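Local coordinates for protein lytic polysaccharide monooxygenase ([Kitasatospora] papulosa, PDB 6NDQ) that probably cleaves cellulose or related polysaccharides oxidatively, as a copper-dependent lytic polysaccharide monooxygenase of the cellulose-degrading family, at residues A[66-69]-A[70-73]. Sequence-based numbering, arbitrary orientation.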
loop_
_atom_site.group_PDB
_atom_site.type_symbol
_atom_site.label_atom_id
_atom_site.label_comp_id
_atom_site.label_asym_id
_atom_site.label_seq_id
_atom_site.Cartn_x
_atom_site.Cartn_y
_atom_site.Cartn_z
ATOM N N ASP A 66 1.095 14.347 5.640
ATOM C CA ASP A 66 2.413 13.730 5.718
ATOM C C ASP A 66 2.503 12.813 6.932
ATOM O O ASP A 66 1.944 13.103 7.990
ATOM C CB ASP A 66 3.482 14.812 5.805
ATOM C CG ASP A 66 3.810 15.429 4.454
ATOM O OD1 ASP A 66 3.386 14.877 3.408
ATOM O OD2 ASP A 66 4.539 16.436 4.435
ATOM N N GLY A 67 3.246 11.709 6.782
ATOM C CA GLY A 67 3.337 10.698 7.812
ATOM C C GLY A 67 2.097 9.850 8.002
ATOM O O GLY A 67 2.138 8.906 8.805
ATOM N N GLN A 68 0.996 10.142 7.291
ATOM C CA GLN A 68 -0.236 9.355 7.388
ATOM C C GLN A 68 -0.630 8.701 6.056
ATOM O O GLN A 68 -1.766 8.263 5.899
ATOM C CB GLN A 68 -1.371 10.232 7.933
ATOM C CG GLN A 68 -1.037 10.794 9.330
ATOM C CD GLN A 68 -2.117 11.719 9.882
ATOM O OE1 GLN A 68 -3.215 11.801 9.336
ATOM N NE2 GLN A 68 -1.807 12.391 10.979
ATOM N N LEU A 69 0.306 8.565 5.111
ATOM C CA LEU A 69 -0.057 8.067 3.785
ATOM C C LEU A 69 -0.538 6.612 3.835
ATOM O O LEU A 69 -1.512 6.247 3.179
ATOM C CB LEU A 69 1.130 8.218 2.823
ATOM C CG LEU A 69 1.281 9.630 2.208
ATOM C CD1 LEU A 69 1.732 10.615 3.249
ATOM C CD2 LEU A 69 2.265 9.616 1.055
ATOM N N CYS A 70 0.082 5.778 4.659
ATOM C CA CYS A 70 -0.288 4.366 4.622
ATOM C C CYS A 70 -1.550 4.060 5.419
ATOM O O CYS A 70 -2.205 3.036 5.167
ATOM C CB CYS A 70 0.880 3.515 5.116
ATOM S SG CYS A 70 2.387 3.748 4.114
ATOM N N SER A 71 -1.907 4.924 6.369
ATOM C CA SER A 71 -3.134 4.784 7.129
ATOM C C SER A 71 -4.259 5.488 6.423
ATOM O O SER A 71 -5.392 5.453 6.890
ATOM C CB SER A 71 -2.979 5.370 8.529
ATOM O OG SER A 71 -2.532 6.679 8.378
ATOM N N GLY A 72 -3.959 6.079 5.275
ATOM C CA GLY A 72 -4.984 6.771 4.524
ATOM C C GLY A 72 -5.487 7.993 5.257
ATOM O O GLY A 72 -6.696 8.252 5.254
ATOM N N GLY A 73 -4.591 8.735 5.905
ATOM C CA GLY A 73 -4.959 9.871 6.738
ATOM C C GLY A 73 -5.819 9.513 7.930
ATOM O O GLY A 73 -6.788 10.227 8.240
#
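Gln68 O is the acceptor around which the chain folds back on itself, and Gly73 N gives it a short bond, 2.9 Å from Gly73 N to Gln68 O. That bond is nearly straight, with an N-H...O angle of 170°, and its donor is tilted moderately from the carbonyl plane. Ser71 N adds a weak bond to Gln68 O at 3.4 Å, and Ser71 OG lies 3.0 Å from the same oxygen. One step on, Gly72 N bonds to Leu69 O over 3.2 Å, closing a type I beta turn from Leu69 to Gly72. Here the donor sits well above the carbonyl plane, so the bond does not use a lone pair direction. The Gly73-to-Gln68 and Gly72-to-Leu69 bonds, with positive phi at Gly72, together make a Schellman motif.

Side chains frame this backbone core. Gln68 stretches its chain past the end of the turn: CB is 3.8 Å from Gly73 CA, and OE1 comes within 3.7 Å of Gly73 CA, a van der Waals approach. Ser71 places OG between its own N and carbonyl carbon (chi1 54°), which turns the hydroxyl back beside the Gln68 oxygen; its stronger polar partner is Asp84 OD2. The left-handed backbone of Gly72 (phi 66°) swings Gly73 N onto Gln68 O.

Farther out, Tyr165 OH also bonds to Leu69 O, Arg53 NH1 to Gly72 O, and the disulfide from Cys70 to Cys180 ties the loop to strand 175-185. The irregular link between helices 60-63 and 75-78 is thus pinned against the beta structure covalently and by polar contacts. In this largely buried turn Leu69 O accepts from both Gly72 N and Tyr165 OH, which probably stabilises its partial negative charge.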